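Local coordinates for bifunctional protein PutA (Bdellovibrio bacteriovorus, PDB 5UR2) that probably oxidises L-glutamate gamma-semialdehyde to L-glutamate with NAD+, the second step of proline breakdown, in a chain that also carries a flavin-binding proline dehydrogenase barrel, at residues Gln543-Thr548 against Gly659-Met664; Gln556-Val561 against Ala655-Asn660; Arg742-Met747 against Leu961-Glu966. All blocks are in the same frame, centred on the assembly; numbering follows the deposited sequence.

Interaction 1: residues Gln543-Thr548 against Gly659-Met664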
ATOM      1  N   GLN B 543      14.275 -26.335  -2.114  1.00 18.47           N
ATOM      2  CA  GLN B 543      15.305 -25.543  -1.452  1.00 20.19           C
ATOM      3  C   GLN B 543      16.475 -25.269  -2.393  1.00 23.04           C
ATOM      4  O   GLN B 543      16.950 -24.133  -2.484  1.00 19.58           O
ATOM      5  CB  GLN B 543      15.759 -26.253  -0.174  1.00 22.10           C
ATOM      6  CG  GLN B 543      16.792 -25.489   0.642  1.00 27.21           C
ATOM      7  CD  GLN B 543      16.253 -24.170   1.202  1.00 36.78           C
ATOM      8  OE1 GLN B 543      15.050 -24.012   1.428  1.00 32.84           O
ATOM      9  NE2 GLN B 543      17.148 -23.214   1.412  1.00 41.68           N
ATOM     10  N   THR B 544      16.921 -26.281  -3.137  1.00 23.81           N
ATOM     11  CA  THR B 544      17.989 -26.058  -4.109  1.00 27.84           C
ATOM     12  C   THR B 544      17.554 -25.031  -5.146  1.00 28.34           C
ATOM     13  O   THR B 544      18.299 -24.096  -5.470  1.00 23.81           O
ATOM     14  CB  THR B 544      18.365 -27.374  -4.794  1.00 27.41           C
ATOM     15  OG1 THR B 544      18.972 -28.239  -3.845  1.00 27.91           O
ATOM     16  CG2 THR B 544      19.347 -27.149  -5.947  1.00 25.53           C
ATOM     17  N   ALA B 545      16.336 -25.191  -5.670  1.00 23.62           N
ATOM     18  CA  ALA B 545      15.842 -24.264  -6.675  1.00 22.23           C
ATOM     19  C   ALA B 545      15.717 -22.842  -6.123  1.00 22.78           C
ATOM     20  O   ALA B 545      15.994 -21.874  -6.840  1.00 19.78           O
ATOM     21  CB  ALA B 545      14.495 -24.754  -7.207  1.00 19.60           C
ATOM     22  N   TYR B 546      15.360 -22.697  -4.845  1.00 17.66           N
ATOM     23  CA  TYR B 546      15.160 -21.361  -4.289  1.00 19.83           C
ATOM     24  C   TYR B 546      16.420 -20.507  -4.395  1.00 26.47           C
ATOM     25  O   TYR B 546      16.324 -19.289  -4.583  1.00 21.81           O
ATOM     26  CB  TYR B 546      14.690 -21.463  -2.839  1.00 17.94           C
ATOM     27  CG  TYR B 546      14.550 -20.125  -2.164  1.00 18.74           C
ATOM     28  CD1 TYR B 546      13.574 -19.225  -2.564  1.00 15.99           C
ATOM     29  CD2 TYR B 546      15.409 -19.757  -1.134  1.00 16.33           C
ATOM     30  CE1 TYR B 546      13.459 -17.983  -1.969  1.00 21.17           C
ATOM     31  CE2 TYR B 546      15.294 -18.532  -0.514  1.00 16.72           C
ATOM     32  CZ  TYR B 546      14.317 -17.641  -0.939  1.00 19.90           C
ATOM     33  OH  TYR B 546      14.200 -16.410  -0.341  1.00 18.70           O
ATOM     34  N   LYS B 547      17.595 -21.139  -4.324  1.00 27.07           N
ATOM     35  CA  LYS B 547      18.874 -20.425  -4.347  1.00 28.89           C
ATOM     36  C   LYS B 547      19.045 -19.583  -5.612  1.00 27.32           C
ATOM     37  O   LYS B 547      19.613 -18.485  -5.558  1.00 29.65           O
ATOM     38  CB  LYS B 547      20.016 -21.442  -4.223  1.00 32.60           C
ATOM     39  CG  LYS B 547      21.404 -20.858  -4.216  1.00 40.12           C
ATOM     40  CD  LYS B 547      22.469 -21.952  -4.291  1.00 48.55           C
ATOM     41  CE  LYS B 547      23.865 -21.396  -3.985  1.00 52.73           C
ATOM     42  NZ  LYS B 547      23.875 -20.615  -2.709  1.00 55.96           N
ATOM     43  N   THR B 548      18.553 -20.064  -6.754  1.00 20.91           N
ATOM     44  CA  THR B 548      18.624 -19.284  -7.986  1.00 27.36           C
ATOM     45  C   THR B 548      17.305 -18.611  -8.348  1.00 26.02           C
ATOM     46  O   THR B 548      17.317 -17.510  -8.907  1.00 32.24           O
ATOM     47  CB  THR B 548      19.096 -20.161  -9.160  1.00 31.60           C
ATOM     48  OG1 THR B 548      18.290 -21.347  -9.236  1.00 36.86           O
ATOM     49  CG2 THR B 548      20.574 -20.550  -9.003  1.00 25.85           C
ATOM     50  N   GLY B 659       8.881 -14.912  -5.637  1.00 20.35           N
ATOM     51  CA  GLY B 659      10.243 -15.390  -5.549  1.00 22.08           C
ATOM     52  C   GLY B 659      10.438 -16.606  -4.667  1.00 20.23           C
ATOM     53  O   GLY B 659      11.583 -16.969  -4.387  1.00 20.17           O
ATOM     54  N   ASN B 660       9.368 -17.198  -4.161  1.00 14.36           N
ATOM     55  CA  ASN B 660       9.510 -18.420  -3.380  1.00 20.57           C
ATOM     56  C   ASN B 660       9.430 -19.644  -4.280  1.00 16.92           C
ATOM     57  O   ASN B 660       8.929 -19.581  -5.405  1.00 22.22           O
ATOM     58  CB  ASN B 660       8.439 -18.482  -2.296  1.00 20.63           C
ATOM     59  CG  ASN B 660       8.425 -17.237  -1.432  1.00 22.92           C
ATOM     60  OD1 ASN B 660       9.261 -17.088  -0.519  1.00 21.39           O
ATOM     61  ND2 ASN B 660       7.488 -16.323  -1.719  1.00 17.02           N
ATOM     62  N   THR B 661       9.929 -20.769  -3.780  1.00 17.07           N
ATOM     63  CA  THR B 661       9.654 -22.045  -4.431  1.00 18.37           C
ATOM     64  C   THR B 661       8.556 -22.767  -3.654  1.00 19.45           C
ATOM     65  O   THR B 661       8.197 -22.377  -2.538  1.00 18.42           O
ATOM     66  CB  THR B 661      10.921 -22.904  -4.559  1.00 19.30           C
ATOM     67  OG1 THR B 661      11.464 -23.185  -3.269  1.00 19.22           O
ATOM     68  CG2 THR B 661      11.975 -22.153  -5.385  1.00 16.15           C
ATOM     69  N   VAL B 662       8.009 -23.820  -4.261  1.00 19.80           N
ATOM     70  CA  VAL B 662       6.732 -24.383  -3.832  1.00 17.06           C
ATOM     71  C   VAL B 662       6.776 -25.906  -3.838  1.00 15.68           C
ATOM     72  O   VAL B 662       7.276 -26.522  -4.783  1.00 16.30           O
ATOM     73  CB  VAL B 662       5.585 -23.902  -4.750  1.00 15.39           C
ATOM     74  CG1 VAL B 662       4.301 -24.645  -4.416  1.00 18.36           C
ATOM     75  CG2 VAL B 662       5.394 -22.398  -4.629  1.00 20.01           C
ATOM     76  N   VAL B 663       6.247 -26.515  -2.779  1.00 17.51           N
ATOM     77  CA  VAL B 663       5.826 -27.911  -2.799  1.00 16.78           C
ATOM     78  C   VAL B 663       4.318 -27.894  -2.598  1.00 20.83           C
ATOM     79  O   VAL B 663       3.835 -27.458  -1.544  1.00 18.64           O
ATOM     80  CB  VAL B 663       6.504 -28.751  -1.715  1.00 20.94           C
ATOM     81  CG1 VAL B 663       6.004 -30.202  -1.817  1.00 17.12           C
ATOM     82  CG2 VAL B 663       8.023 -28.663  -1.834  1.00 20.16           C
ATOM     83  N   MET B 664       3.568 -28.323  -3.602  1.00 19.04           N
ATOM     84  CA  MET B 664       2.117 -28.318  -3.492  1.00 21.87           C
ATOM     85  C   MET B 664       1.624 -29.742  -3.247  1.00 25.20           C
ATOM     86  O   MET B 664       2.042 -30.684  -3.931  1.00 16.83           O
ATOM     87  CB  MET B 664       1.453 -27.699  -4.725  1.00 18.33           C
ATOM     88  CG  MET B 664       1.759 -28.376  -6.051  1.00 25.43           C
ATOM     89  SD  MET B 664       0.645 -27.725  -7.317  1.00 26.80           S
ATOM     90  CE  MET B 664       1.619 -27.908  -8.788  1.00 23.98           C
TER
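Thr661 and Tyr546 interlock where helix 532-549 packs on strand 661-665, a helix-on-sheet layer of the Rossmann-type part of the aldehyde dehydrogenase region. The axes of the short segments run 8.1 Å apart at closest, nearly antiparallel at 153°. Thr661 points its CB at the helix and presses its methyl onto the backbone: CG2 lies 3.5 Å from Tyr546 CA, with Ala545 CB alongside at 4.1 Å from the same CG2. Its hydroxyl sits between backbone N and carbonyl carbon (chi1 60°), which brings OG1 to 3.7 Å from Tyr546 CB and lets it bond to Ala542 O one turn back. Tyr546 swings CG away from its own N (chi1 176°), laying the ring along the loop that leads into the strand. There the ring meets Gly659 edge-on, CE1 being 3.2 Å from Gly659 O near the ring plane, while Asn660 CA approaches obliquely. The phenol OH is hydrogen-bonded to Ser631 OG. No hydrogen bond joins the two segments, so methyl-to-backbone packing and a weakly polar ring-edge approach to a carbonyl make the contact, and its polar ends are anchored by residues outside it.

Interaction 2: residues Gln556-Val561 against Ala655-Asn660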
ATOM      1  N   GLN B 556      10.443 -11.252 -15.080  1.00 19.38           N
ATOM      2  CA  GLN B 556      10.510 -12.579 -15.693  1.00 23.10           C
ATOM      3  C   GLN B 556       9.663 -13.589 -14.922  1.00 20.84           C
ATOM      4  O   GLN B 556       9.057 -14.481 -15.521  1.00 18.32           O
ATOM      5  CB  GLN B 556      11.968 -13.041 -15.786  1.00 18.94           C
ATOM      6  CG  GLN B 556      12.804 -12.210 -16.750  1.00 17.62           C
ATOM      7  CD  GLN B 556      14.318 -12.465 -16.650  1.00 33.61           C
ATOM      8  OE1 GLN B 556      14.786 -13.609 -16.545  1.00 31.27           O
ATOM      9  NE2 GLN B 556      15.091 -11.377 -16.689  1.00 37.73           N
ATOM     10  N   ARG B 557       9.614 -13.477 -13.593  1.00 19.83           N
ATOM     11  CA  ARG B 557       8.731 -14.366 -12.840  1.00 24.76           C
ATOM     12  C   ARG B 557       7.272 -14.069 -13.161  1.00 21.09           C
ATOM     13  O   ARG B 557       6.474 -14.993 -13.368  1.00 21.49           O
ATOM     14  CB  ARG B 557       8.992 -14.256 -11.337  1.00 25.48           C
ATOM     15  CG  ARG B 557      10.449 -14.462 -10.938  1.00 21.37           C
ATOM     16  CD  ARG B 557      10.601 -14.696  -9.420  1.00 16.10           C
ATOM     17  NE  ARG B 557       9.947 -13.675  -8.604  1.00 18.10           N
ATOM     18  CZ  ARG B 557      10.596 -12.776  -7.878  1.00 20.65           C
ATOM     19  NH1 ARG B 557      11.922 -12.765  -7.878  1.00 18.02           N
ATOM     20  NH2 ARG B 557       9.921 -11.890  -7.153  1.00 14.50           N
ATOM     21  N   ALA B 558       6.925 -12.779 -13.250  1.00 16.83           N
ATOM     22  CA  ALA B 558       5.565 -12.387 -13.606  1.00 16.16           C
ATOM     23  C   ALA B 558       5.192 -12.849 -15.015  1.00 20.28           C
ATOM     24  O   ALA B 558       4.039 -13.235 -15.259  1.00 16.81           O
ATOM     25  CB  ALA B 558       5.410 -10.872 -13.483  1.00 14.18           C
ATOM     26  N   ALA B 559       6.145 -12.804 -15.958  1.00 15.97           N
ATOM     27  CA  ALA B 559       5.862 -13.253 -17.322  1.00 18.36           C
ATOM     28  C   ALA B 559       5.574 -14.758 -17.369  1.00 20.39           C
ATOM     29  O   ALA B 559       4.750 -15.215 -18.171  1.00 24.04           O
ATOM     30  CB  ALA B 559       7.033 -12.893 -18.244  1.00 16.54           C
ATOM     31  N   LEU B 560       6.256 -15.545 -16.532  1.00 18.26           N
ATOM     32  CA  LEU B 560       5.949 -16.975 -16.449  1.00 19.56           C
ATOM     33  C   LEU B 560       4.530 -17.195 -15.941  1.00 20.76           C
ATOM     34  O   LEU B 560       3.799 -18.047 -16.464  1.00 19.54           O
ATOM     35  CB  LEU B 560       6.964 -17.685 -15.546  1.00 18.37           C
ATOM     36  CG  LEU B 560       8.310 -17.970 -16.236  1.00 24.81           C
ATOM     37  CD1 LEU B 560       9.354 -18.550 -15.295  1.00 18.10           C
ATOM     38  CD2 LEU B 560       8.089 -18.938 -17.396  1.00 24.27           C
ATOM     39  N   VAL B 561       4.112 -16.399 -14.952  1.00 22.00           N
ATOM     40  CA  VAL B 561       2.760 -16.496 -14.412  1.00 16.49           C
ATOM     41  C   VAL B 561       1.722 -16.043 -15.441  1.00 21.89           C
ATOM     42  O   VAL B 561       0.617 -16.607 -15.524  1.00 22.75           O
ATOM     43  CB  VAL B 561       2.676 -15.700 -13.104  1.00 18.92           C
ATOM     44  CG1 VAL B 561       1.215 -15.609 -12.627  1.00 13.18           C
ATOM     45  CG2 VAL B 561       3.536 -16.388 -12.078  1.00 13.45           C
ATOM     46  N   ALA B 655       2.903 -17.397  -4.196  1.00 18.27           N
ATOM     47  CA  ALA B 655       4.171 -17.792  -3.596  1.00 18.43           C
ATOM     48  C   ALA B 655       5.305 -17.696  -4.610  1.00 20.36           C
ATOM     49  O   ALA B 655       6.354 -17.112  -4.334  1.00 21.62           O
ATOM     50  CB  ALA B 655       4.065 -19.217  -3.056  1.00 19.02           C
ATOM     51  N   ALA B 656       5.102 -18.275  -5.790  1.00 16.11           N
ATOM     52  CA  ALA B 656       6.170 -18.338  -6.778  1.00 18.07           C
ATOM     53  C   ALA B 656       6.481 -16.966  -7.362  1.00 23.09           C
ATOM     54  O   ALA B 656       7.660 -16.604  -7.496  1.00 23.39           O
ATOM     55  CB  ALA B 656       5.805 -19.335  -7.881  1.00 16.38           C
ATOM     56  N   VAL B 657       5.450 -16.172  -7.695  1.00 17.90           N
ATOM     57  CA  VAL B 657       5.746 -14.875  -8.298  1.00 14.34           C
ATOM     58  C   VAL B 657       6.478 -13.994  -7.296  1.00 19.02           C
ATOM     59  O   VAL B 657       7.290 -13.145  -7.685  1.00 18.94           O
ATOM     60  CB  VAL B 657       4.476 -14.171  -8.832  1.00 16.73           C
ATOM     61  CG1 VAL B 657       3.775 -13.361  -7.720  1.00 13.29           C
ATOM     62  CG2 VAL B 657       4.843 -13.252  -9.984  1.00 15.72           C
ATOM     63  N   ALA B 658       6.250 -14.210  -5.998  1.00 15.37           N
ATOM     64  CA  ALA B 658       6.996 -13.466  -4.991  1.00 16.71           C
ATOM     65  C   ALA B 658       8.437 -13.932  -4.853  1.00 21.17           C
ATOM     66  O   ALA B 658       9.162 -13.367  -4.031  1.00 17.51           O
ATOM     67  CB  ALA B 658       6.304 -13.571  -3.629  1.00 13.76           C
ATOM     68  N   GLY B 659       8.881 -14.912  -5.637  1.00 20.35           N
ATOM     69  CA  GLY B 659      10.243 -15.390  -5.549  1.00 22.08           C
ATOM     70  C   GLY B 659      10.438 -16.606  -4.667  1.00 20.23           C
ATOM     71  O   GLY B 659      11.583 -16.969  -4.387  1.00 20.17           O
ATOM     72  N   ASN B 660       9.368 -17.198  -4.161  1.00 14.36           N
ATOM     73  CA  ASN B 660       9.510 -18.420  -3.380  1.00 20.57           C
ATOM     74  C   ASN B 660       9.430 -19.644  -4.280  1.00 16.92           C
ATOM     75  O   ASN B 660       8.929 -19.581  -5.405  1.00 22.22           O
ATOM     76  CB  ASN B 660       8.439 -18.482  -2.296  1.00 20.63           C
ATOM     77  CG  ASN B 660       8.425 -17.237  -1.432  1.00 22.92           C
ATOM     78  OD1 ASN B 660       9.261 -17.088  -0.519  1.00 21.39           O
ATOM     79  ND2 ASN B 660       7.488 -16.323  -1.719  1.00 17.02           N
TER
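Arg557 grips the carbonyl of Val657 side-on at the C-terminal end of helix 646-657. Two of its nitrogens share one acceptor: NE to Val657 O is 2.9 Å with an N-H...O angle of 149°, and NH2 to the same Val657 O is 3.0 Å at 141°. The oxygen lies in the guanidinium plane, yet both donors come from one face of the peptide plane, NE standing well above it and NH2 tilted less. A bend of the arginine chain at chi3 turns the group edge-on to this oxygen. A positive charge beside the carbonyls that end a helix would be expected to be electrostatically favourable.

One face of the guanidinium lies over the backbone of Gly659, whose CA is 3.5 Å from Arg557 CZ. Gly659 has a positive phi (95°), and it ends the helix in a Schellman motif: its N bonds Ala656 O at 2.8 Å, and Asn660 N bonds Ala655 O at 3.0 Å. Asn660 ND2 adds a second donor to Ala655 O, in the carbonyl plane on a lone pair.

The apolar part centres on Val657. Its CG2, anti to the backbone N, reaches across to helix 554-570 and rests 3.8 Å from Ala558 CA; Val561 CG2 meets Val657 CG2 at 4.0 Å, the two side chains crossing at about a right angle.

All the touching residues are buried. Helix 587-611 packs on Gln556-Val561 through Met608, Ala605 and Cys601, and Trp549 of helix 532-549 packs on Arg557 and donates to Ala656 O. Leu961 lies against Val657, while Asn660, from which the chain runs on into strand 661-665, accepts at OD1 from Arg632 N and Gly633 N of strand 623-638.

Interaction 3: residues Arg742-Met747 against Leu961-Glu966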
ATOM      1  N   ARG B 742       5.462 -18.836   8.864  1.00 24.58           N
ATOM      2  CA  ARG B 742       4.255 -18.051   8.691  1.00 21.39           C
ATOM      3  C   ARG B 742       3.159 -18.936   8.126  1.00 27.93           C
ATOM      4  O   ARG B 742       3.383 -19.650   7.139  1.00 17.72           O
ATOM      5  CB  ARG B 742       4.481 -16.865   7.767  1.00 26.20           C
ATOM      6  CG  ARG B 742       3.147 -16.198   7.400  1.00 30.44           C
ATOM      7  CD  ARG B 742       3.346 -14.883   6.716  1.00 30.92           C
ATOM      8  NE  ARG B 742       3.921 -13.907   7.628  1.00 36.69           N
ATOM      9  CZ  ARG B 742       4.732 -12.930   7.243  1.00 39.39           C
ATOM     10  NH1 ARG B 742       5.068 -12.798   5.948  1.00 26.57           N
ATOM     11  NH2 ARG B 742       5.214 -12.092   8.157  1.00 41.62           N
ATOM     12  N   CYS B 743       1.975 -18.873   8.740  1.00 27.53           N
ATOM     13  CA  CYS B 743       0.796 -19.598   8.273  1.00 20.68           C
ATOM     14  C   CYS B 743      -0.179 -18.634   7.612  1.00 24.23           C
ATOM     15  O   CYS B 743      -0.501 -17.589   8.182  1.00 18.74           O
ATOM     16  CB  CYS B 743       0.093 -20.309   9.421  1.00 23.91           C
ATOM     17  SG  CYS B 743       1.063 -21.629  10.148  1.00 27.89           S
ATOM     18  N   ILE B 744      -0.631 -18.978   6.411  1.00 22.78           N
ATOM     19  CA  ILE B 744      -1.676 -18.249   5.709  1.00 17.46           C
ATOM     20  C   ILE B 744      -2.871 -19.194   5.628  1.00 26.66           C
ATOM     21  O   ILE B 744      -2.872 -20.115   4.804  1.00 27.38           O
ATOM     22  CB  ILE B 744      -1.205 -17.785   4.325  1.00 23.57           C
ATOM     23  CG1 ILE B 744       0.115 -17.020   4.455  1.00 14.91           C
ATOM     24  CG2 ILE B 744      -2.268 -16.901   3.656  1.00 22.71           C
ATOM     25  CD1 ILE B 744       0.833 -16.748   3.123  1.00 15.20           C
ATOM     26  N   ILE B 745      -3.896 -18.968   6.465  1.00 24.43           N
ATOM     27  CA  ILE B 745      -4.902 -19.981   6.796  1.00 25.52           C
ATOM     28  C   ILE B 745      -6.312 -19.454   6.526  1.00 25.57           C
ATOM     29  O   ILE B 745      -6.669 -18.369   6.994  1.00 20.71           O
ATOM     30  CB  ILE B 745      -4.810 -20.398   8.276  1.00 32.37           C
ATOM     31  CG1 ILE B 745      -3.422 -20.916   8.629  1.00 38.47           C
ATOM     32  CG2 ILE B 745      -5.852 -21.461   8.578  1.00 30.15           C
ATOM     33  CD1 ILE B 745      -3.107 -22.235   8.028  1.00 36.14           C
ATOM     34  N   GLU B 746      -7.133 -20.250   5.835  1.00 25.75           N
ATOM     35  CA  GLU B 746      -8.571 -20.015   5.692  1.00 32.83           C
ATOM     36  C   GLU B 746      -9.312 -21.269   6.161  1.00 33.99           C
ATOM     37  O   GLU B 746      -8.993 -22.372   5.709  1.00 34.12           O
ATOM     38  CB  GLU B 746      -8.910 -19.674   4.235  1.00 38.80           C
ATOM     39  CG  GLU B 746     -10.396 -19.405   3.942  1.00 50.83           C
ATOM     40  CD  GLU B 746     -10.727 -19.412   2.438  1.00 57.98           C
ATOM     41  OE1 GLU B 746      -9.885 -19.009   1.588  1.00 56.36           O
ATOM     42  OE2 GLU B 746     -11.839 -19.864   2.104  1.00 65.08           O
ATOM     43  N   MET B 747     -10.292 -21.112   7.076  1.00 31.80           N
ATOM     44  CA  MET B 747     -10.858 -22.261   7.789  1.00 27.55           C
ATOM     45  C   MET B 747     -12.388 -22.376   7.790  1.00 38.17           C
ATOM     46  O   MET B 747     -12.931 -23.185   8.554  1.00 43.49           O
ATOM     47  CB  MET B 747     -10.382 -22.264   9.241  1.00 30.98           C
ATOM     48  CG  MET B 747      -8.980 -22.778   9.422  1.00 27.94           C
ATOM     49  SD  MET B 747      -8.526 -22.612  11.132  1.00 29.14           S
ATOM     50  CE  MET B 747      -8.588 -20.838  11.311  1.00 35.01           C
ATOM     51  N   LEU B 961      -0.289 -10.633  -1.410  1.00 20.40           N
ATOM     52  CA  LEU B 961       1.020 -11.049  -1.906  1.00 20.95           C
ATOM     53  C   LEU B 961       2.136 -10.799  -0.887  1.00 21.11           C
ATOM     54  O   LEU B 961       3.099 -11.581  -0.820  1.00 21.25           O
ATOM     55  CB  LEU B 961       1.326 -10.320  -3.215  1.00 17.05           C
ATOM     56  CG  LEU B 961       2.536 -10.812  -3.998  1.00 25.38           C
ATOM     57  CD1 LEU B 961       2.377 -12.317  -4.270  1.00 23.75           C
ATOM     58  CD2 LEU B 961       2.685 -10.003  -5.293  1.00 25.37           C
ATOM     59  N   LYS B 962       2.019  -9.734  -0.083  1.00 17.61           N
ATOM     60  CA  LYS B 962       3.042  -9.405   0.911  1.00 22.59           C
ATOM     61  C   LYS B 962       3.197 -10.473   1.990  1.00 21.19           C
ATOM     62  O   LYS B 962       4.269 -10.567   2.610  1.00 19.55           O
ATOM     63  CB  LYS B 962       2.717  -8.061   1.569  1.00 18.62           C
ATOM     64  CG  LYS B 962       2.775  -6.865   0.599  1.00 18.62           C
ATOM     65  CD  LYS B 962       2.291  -5.609   1.297  1.00 21.32           C
ATOM     66  CE  LYS B 962       2.354  -4.417   0.391  1.00 21.65           C
ATOM     67  NZ  LYS B 962       2.049  -3.162   1.125  1.00 18.60           N
ATOM     68  N   GLN B 963       2.159 -11.270   2.239  1.00 16.53           N
ATOM     69  CA  GLN B 963       2.263 -12.358   3.216  1.00 17.74           C
ATOM     70  C   GLN B 963       3.303 -13.397   2.810  1.00 22.35           C
ATOM     71  O   GLN B 963       3.782 -14.154   3.663  1.00 21.65           O
ATOM     72  CB  GLN B 963       0.904 -13.038   3.385  1.00 14.41           C
ATOM     73  CG  GLN B 963      -0.154 -12.209   4.106  1.00 29.54           C
ATOM     74  CD  GLN B 963       0.093 -12.160   5.598  1.00 39.20           C
ATOM     75  OE1 GLN B 963       0.793 -11.280   6.094  1.00 39.85           O
ATOM     76  NE2 GLN B 963      -0.430 -13.152   6.318  1.00 38.27           N
ATOM     77  N   TYR B 964       3.620 -13.479   1.519  1.00 19.27           N
ATOM     78  CA  TYR B 964       4.623 -14.395   1.001  1.00 19.57           C
ATOM     79  C   TYR B 964       6.008 -13.762   0.932  1.00 17.07           C
ATOM     80  O   TYR B 964       6.915 -14.364   0.351  1.00 14.51           O
ATOM     81  CB  TYR B 964       4.210 -14.891  -0.394  1.00 13.98           C
ATOM     82  CG  TYR B 964       2.953 -15.735  -0.364  1.00 19.01           C
ATOM     83  CD1 TYR B 964       1.688 -15.151  -0.421  1.00 19.37           C
ATOM     84  CD2 TYR B 964       3.037 -17.115  -0.258  1.00 20.56           C
ATOM     85  CE1 TYR B 964       0.534 -15.934  -0.385  1.00 20.83           C
ATOM     86  CE2 TYR B 964       1.909 -17.902  -0.233  1.00 25.89           C
ATOM     87  CZ  TYR B 964       0.661 -17.314  -0.297  1.00 25.07           C
ATOM     88  OH  TYR B 964      -0.437 -18.139  -0.256  1.00 22.89           O
ATOM     89  N   MET B 965       6.191 -12.585   1.537  1.00 16.11           N
ATOM     90  CA  MET B 965       7.424 -11.817   1.422  1.00 20.61           C
ATOM     91  C   MET B 965       7.807 -11.281   2.795  1.00 22.66           C
ATOM     92  O   MET B 965       7.056 -11.414   3.765  1.00 21.86           O
ATOM     93  CB  MET B 965       7.278 -10.677   0.385  1.00 14.82           C
ATOM     94  CG  MET B 965       6.998 -11.217  -1.006  1.00 21.03           C
ATOM     95  SD  MET B 965       7.001  -9.995  -2.344  1.00 26.48           S
ATOM     96  CE  MET B 965       5.776  -8.849  -1.753  1.00 15.09           C
ATOM     97  N   GLU B 966       9.023 -10.728   2.881  1.00 19.91           N
ATOM     98  CA  GLU B 966       9.528  -9.983   4.018  1.00 21.49           C
ATOM     99  C   GLU B 966       9.793  -8.545   3.603  1.00 15.07           C
ATOM    100  O   GLU B 966      10.399  -8.307   2.550  1.00 17.73           O
ATOM    101  CB  GLU B 966      10.839 -10.578   4.589  1.00 18.07           C
ATOM    102  CG  GLU B 966      10.703 -11.890   5.329  1.00 21.83           C
ATOM    103  CD  GLU B 966       9.967 -11.740   6.621  1.00 27.26           C
ATOM    104  OE1 GLU B 966      10.127 -10.674   7.275  1.00 27.17           O
ATOM    105  OE2 GLU B 966       9.221 -12.682   6.983  1.00 28.20           O
TER
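Arg742 reaches from strand 742-746 of the Rossmann-type sheet to the turn Leu961-Tyr964 that leads into strand 965-973, and one nitrogen does the bonding. NH1 donates to Gln963 O at 3.0 Å in a fairly straight bond (161°) and to Met965 O at 3.3 Å with a more bent one (140°). Both oxygens lie in the guanidinium plane, but NH1 stands above the carbonyl plane of Gln963, whereas it meets the Met965 carbonyl nearly end-on. Two main-chain carbonyls, of Gln963 and Met965, are thus satisfied by one side chain. The Gln963 amide lies roughly parallel to the guanidinium, with OE1 over one face near the rim; its NE2 bonds weakly to Gly952 O. Glu966 OE2 stays 4.2 Å from Arg742 NH2, well out of plane, so only charge links them; the salt bridge of Glu966 is to Arg632. Lys962 NZ pairs with Asp959 of the second subunit, which places the turn beside the dimer interface. Tyr964 OH is bonded to Tyr960 OH. Ile744 CD1 packs 3.7 Å from Gln963 CB and makes a CH-pi contact over the Tyr964 ring, 3.6 Å from its centroid and 16° off the normal.

In the fold
Interactions 1 and 2 share Gly659 and Asn660, the joint between helix 646-657 and strand 661-665; their centres are about 11 Å apart, and Val662 CG2 packs 3.8 Å from Ala655 CB. The centre of interaction 3 lies about 16 Å from each of theirs, tied in by a probable hydrogen bond from Asn660 ND2 to Tyr964 O (2.9 Å) and by Ala658 CB on Met965 CG (3.6 Å). One helix-to-strand turn thus touches two preceding helices and the turn before strand 965-973. Only interaction 3 has a predicted active-site residue in its segments: Glu746, farther along the strand from Arg742 and Ile744, touches Cys780, the other. The modified flavin belongs to the separate proline dehydrogenase barrel.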